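Local atomic coordinates of DNA polymerase III subunit beta (Helicobacter pylori 26695, PDB entry 4S3I), a protein that forms a ring-shaped sliding clamp around DNA, tethering DNA polymerases and other proteins to it and so conferring processivity. Residues T283-F291 with K303-I314. Residues are numbered along the deposited sequence; the frame is centred on the assembly and turned at random.
Sequences TLEKNNALF and KTSVEIEKGLDI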
loop_
_atom_site.group_PDB
_atom_site.type_symbol
_atom_site.label_atom_id
_atom_site.label_comp_id
_atom_site.label_asym_id
_atom_site.label_seq_id
_atom_site.Cartn_x
_atom_site.Cartn_y
_atom_site.Cartn_z
ATOM N N THR A 283 -0.157 35.327 -5.566
ATOM C CA THR A 283 -0.251 36.705 -6.031
ATOM C C THR A 283 -1.066 36.755 -7.300
ATOM O O THR A 283 -0.670 36.188 -8.317
ATOM C CB THR A 283 1.119 37.322 -6.327
ATOM O OG1 THR A 283 1.929 37.324 -5.140
ATOM C CG2 THR A 283 0.937 38.756 -6.833
ATOM N N LEU A 284 -2.204 37.438 -7.243
ATOM C CA LEU A 284 -3.051 37.577 -8.422
ATOM C C LEU A 284 -2.835 38.933 -9.099
ATOM O O LEU A 284 -2.885 39.980 -8.442
ATOM C CB LEU A 284 -4.517 37.391 -8.046
ATOM C CG LEU A 284 -4.857 35.965 -7.631
ATOM C CD1 LEU A 284 -6.287 35.889 -7.159
ATOM C CD2 LEU A 284 -4.640 35.028 -8.811
ATOM N N GLU A 285 -2.569 38.894 -10.403
ATOM C CA GLU A 285 -2.463 40.093 -11.233
ATOM C C GLU A 285 -3.464 39.954 -12.346
ATOM O O GLU A 285 -4.149 38.929 -12.436
ATOM C CB GLU A 285 -1.057 40.238 -11.823
ATOM C CG GLU A 285 -0.047 40.853 -10.879
ATOM C CD GLU A 285 1.386 40.751 -11.403
ATOM O OE1 GLU A 285 1.584 40.248 -12.536
ATOM O OE2 GLU A 285 2.313 41.167 -10.672
ATOM N N LYS A 286 -3.537 40.956 -13.221
ATOM C CA LYS A 286 -4.583 40.946 -14.236
ATOM C C LYS A 286 -4.498 39.738 -15.163
ATOM O O LYS A 286 -5.513 39.113 -15.479
ATOM C CB LYS A 286 -4.604 42.244 -15.046
ATOM C CG LYS A 286 -5.736 42.261 -16.066
ATOM C CD LYS A 286 -5.850 43.582 -16.808
ATOM C CE LYS A 286 -6.622 43.391 -18.103
ATOM N NZ LYS A 286 -5.997 42.334 -18.954
ATOM N N ASN A 287 -3.288 39.387 -15.582
ATOM C CA ASN A 287 -3.132 38.254 -16.489
ATOM C C ASN A 287 -2.115 37.237 -16.002
ATOM O O ASN A 287 -1.532 36.514 -16.803
ATOM C CB ASN A 287 -2.748 38.721 -17.899
ATOM C CG ASN A 287 -3.845 39.511 -18.564
ATOM O OD1 ASN A 287 -3.820 40.743 -18.548
ATOM N ND2 ASN A 287 -4.830 38.809 -19.148
ATOM N N ASN A 288 -1.914 37.173 -14.690
ATOM C CA ASN A 288 -0.948 36.234 -14.126
ATOM C C ASN A 288 -1.294 35.793 -12.708
ATOM O O ASN A 288 -1.838 36.564 -11.914
ATOM C CB ASN A 288 0.466 36.843 -14.143
ATOM C CG ASN A 288 1.248 36.471 -15.392
ATOM O OD1 ASN A 288 1.194 37.167 -16.414
ATOM N ND2 ASN A 288 1.981 35.366 -15.314
ATOM N N ALA A 289 -0.973 34.544 -12.395
ATOM C CA ALA A 289 -1.104 34.047 -11.026
ATOM C C ALA A 289 0.271 33.585 -10.628
ATOM O O ALA A 289 0.860 32.761 -11.330
ATOM C CB ALA A 289 -2.092 32.881 -10.963
ATOM N N LEU A 290 0.791 34.120 -9.525
ATOM C CA LEU A 290 2.139 33.799 -9.089
ATOM C C LEU A 290 2.036 32.959 -7.819
ATOM O O LEU A 290 1.222 33.257 -6.951
ATOM C CB LEU A 290 2.932 35.072 -8.764
ATOM C CG LEU A 290 3.139 36.241 -9.740
ATOM C CD1 LEU A 290 3.881 35.805 -10.998
ATOM C CD2 LEU A 290 1.839 37.008 -10.100
ATOM N N PHE A 291 2.888 31.950 -7.687
ATOM C CA PHE A 291 2.870 31.111 -6.493
ATOM C C PHE A 291 4.269 31.048 -5.903
ATOM O O PHE A 291 5.219 30.738 -6.613
ATOM C CB PHE A 291 2.420 29.687 -6.842
ATOM C CG PHE A 291 1.093 29.604 -7.561
ATOM C CD1 PHE A 291 -0.049 29.166 -6.895
ATOM C CD2 PHE A 291 0.997 29.920 -8.914
ATOM C CE1 PHE A 291 -1.276 29.065 -7.558
ATOM C CE2 PHE A 291 -0.220 29.824 -9.591
ATOM C CZ PHE A 291 -1.361 29.391 -8.917
ATOM N N LYS A 303 9.096 28.838 -6.716
ATOM C CA LYS A 303 8.202 29.807 -7.340
ATOM C C LYS A 303 7.681 29.238 -8.642
ATOM O O LYS A 303 8.388 28.486 -9.331
ATOM C CB LYS A 303 8.919 31.132 -7.660
ATOM C CG LYS A 303 10.137 31.473 -6.806
ATOM C CD LYS A 303 10.545 32.944 -6.974
ATOM C CE LYS A 303 10.459 33.389 -8.431
ATOM N NZ LYS A 303 10.928 34.795 -8.640
ATOM N N THR A 304 6.462 29.622 -9.000
ATOM C CA THR A 304 5.971 29.365 -10.349
ATOM C C THR A 304 4.858 30.338 -10.663
ATOM O O THR A 304 4.331 31.006 -9.769
ATOM C CB THR A 304 5.454 27.921 -10.531
ATOM O OG1 THR A 304 5.295 27.647 -11.932
ATOM C CG2 THR A 304 4.124 27.743 -9.840
ATOM N N SER A 305 4.506 30.435 -11.938
ATOM C CA SER A 305 3.397 31.278 -12.323
ATOM C C SER A 305 2.633 30.670 -13.483
ATOM O O SER A 305 3.118 29.784 -14.195
ATOM C CB SER A 305 3.856 32.701 -12.659
ATOM O OG SER A 305 4.664 32.725 -13.821
ATOM N N VAL A 306 1.426 31.178 -13.657
ATOM C CA VAL A 306 0.530 30.722 -14.686
ATOM C C VAL A 306 -0.080 31.963 -15.361
ATOM O O VAL A 306 -0.488 32.911 -14.686
ATOM C CB VAL A 306 -0.534 29.811 -14.040
ATOM C CG1 VAL A 306 -1.914 30.064 -14.619
ATOM C CG2 VAL A 306 -0.117 28.351 -14.156
ATOM N N GLU A 307 -0.113 31.968 -16.688
ATOM C CA GLU A 307 -0.740 33.063 -17.412
ATOM C C GLU A 307 -2.255 32.960 -17.253
ATOM O O GLU A 307 -2.819 31.861 -17.322
ATOM C CB GLU A 307 -0.380 32.975 -18.892
ATOM C CG GLU A 307 -0.968 34.080 -19.752
ATOM C CD GLU A 307 -0.502 33.997 -21.203
ATOM O OE1 GLU A 307 0.428 33.206 -21.495
ATOM O OE2 GLU A 307 -1.072 34.725 -22.046
ATOM N N ILE A 308 -2.917 34.092 -17.041
ATOM C CA ILE A 308 -4.381 34.138 -17.036
ATOM C C ILE A 308 -4.879 34.883 -18.282
ATOM O O ILE A 308 -4.780 36.114 -18.361
ATOM C CB ILE A 308 -4.897 34.834 -15.775
ATOM C CG1 ILE A 308 -4.319 34.154 -14.534
ATOM C CG2 ILE A 308 -6.434 34.822 -15.728
ATOM C CD1 ILE A 308 -4.700 34.826 -13.241
ATOM N N GLU A 309 -5.399 34.140 -19.257
ATOM C CA GLU A 309 -5.759 34.741 -20.537
ATOM C C GLU A 309 -6.948 35.688 -20.437
ATOM O O GLU A 309 -6.945 36.754 -21.049
ATOM C CB GLU A 309 -6.040 33.668 -21.585
ATOM C CG GLU A 309 -4.804 32.966 -22.099
ATOM C CD GLU A 309 -5.074 32.198 -23.369
ATOM O OE1 GLU A 309 -4.861 32.775 -24.460
ATOM O OE2 GLU A 309 -5.507 31.025 -23.277
ATOM N N LYS A 310 -7.969 35.290 -19.682
ATOM C CA LYS A 310 -9.151 36.141 -19.488
ATOM C C LYS A 310 -8.937 37.027 -18.269
ATOM O O LYS A 310 -9.180 36.608 -17.130
ATOM C CB LYS A 310 -10.413 35.300 -19.320
ATOM C CG LYS A 310 -11.726 36.086 -19.380
ATOM C CD LYS A 310 -12.900 35.133 -19.578
ATOM C CE LYS A 310 -14.194 35.876 -19.887
ATOM N NZ LYS A 310 -14.547 36.854 -18.818
ATOM N N GLY A 311 -8.493 38.258 -18.522
ATOM C CA GLY A 311 -8.035 39.174 -17.486
ATOM C C GLY A 311 -8.908 39.274 -16.254
ATOM O O GLY A 311 -10.134 39.359 -16.349
ATOM N N LEU A 312 -8.271 39.258 -15.087
ATOM C CA LEU A 312 -8.993 39.414 -13.837
ATOM C C LEU A 312 -9.309 40.900 -13.600
ATOM O O LEU A 312 -8.516 41.770 -13.970
ATOM C CB LEU A 312 -8.157 38.858 -12.682
ATOM C CG LEU A 312 -7.719 37.394 -12.789
ATOM C CD1 LEU A 312 -6.992 36.968 -11.512
ATOM C CD2 LEU A 312 -8.918 36.475 -13.068
ATOM N N ASP A 313 -10.453 41.192 -12.986
ATOM C CA ASP A 313 -10.764 42.573 -12.601
ATOM C C ASP A 313 -9.888 42.998 -11.418
ATOM O O ASP A 313 -10.327 43.019 -10.266
ATOM C CB ASP A 313 -12.254 42.741 -12.275
ATOM C CG ASP A 313 -12.614 44.172 -11.885
ATOM O OD1 ASP A 313 -13.539 44.348 -11.057
ATOM O OD2 ASP A 313 -11.973 45.116 -12.404
ATOM N N ILE A 314 -8.643 43.340 -11.731
ATOM C CA ILE A 314 -7.613 43.645 -10.744
ATOM C C ILE A 314 -6.803 44.837 -11.259
ATOM O O ILE A 314 -6.237 44.780 -12.355
ATOM C CB ILE A 314 -6.669 42.429 -10.550
ATOM C CG1 ILE A 314 -7.360 41.340 -9.728
ATOM C CG2 ILE A 314 -5.346 42.848 -9.913
ATOM C CD1 ILE A 314 -6.580 40.890 -8.503
#
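Ile308 drives its CD1 methyl into the hollow between Asn288, Ala289 and Leu284, where it comes to 3.6 Å from Asn288 C and 4.0 Å from Ala289 CB. Two further knobs extend this apolar patch: Leu312 CD1 lies 4.1 Å from Leu284 CD2, the two side chains crossing at about a right angle, and the CD1 of Ile314 settles against Leu284 CB. Leu284, Leu312 and Ile314 touch Phe259 of strand 257-262, and Ile308 touches Leu261 of the same strand. Polar bonds pin the loop around these knobs. Lys286 O takes Leu312 N in its carbonyl plane, on a lone pair, at 2.8 Å. With CG anti to its carbonyl carbon (chi1 -66°), Asn287 donates a hydrogen bond from ND2 to Ile308 O, nearly along the C=O axis, while Lys286 NZ, from the same turn, bonds to OD1 and steadies the amide. The backbone evidence identifies an antiparallel beta hairpin of the C-terminal clamp domain: the N-to-C directions of strands 288-291 and 303-307 differ by 165°, and Ala289-Val306 and Phe291-Thr304 are hydrogen-bonded pairs with reciprocal N-H to O bonds. On the face of Ala289 and Phe291, the Phe291 ring lies alongside Thr304, Phe291 CD2 being 3.9 Å from Thr304 CG2. Thr304 O is in plane at the ring edge; beyond, the ring meets Phe266 of helix 263-273 edge-to-face. On the other face, Leu290 CD1 rests on Ser305 CB at 3.5 Å. At the subunit interface, Thr304 OG1 hydrogen-bonds Ser105 OG of the second subunit, and Lys303 pairs with a strand there, continuing the sheet between subunits.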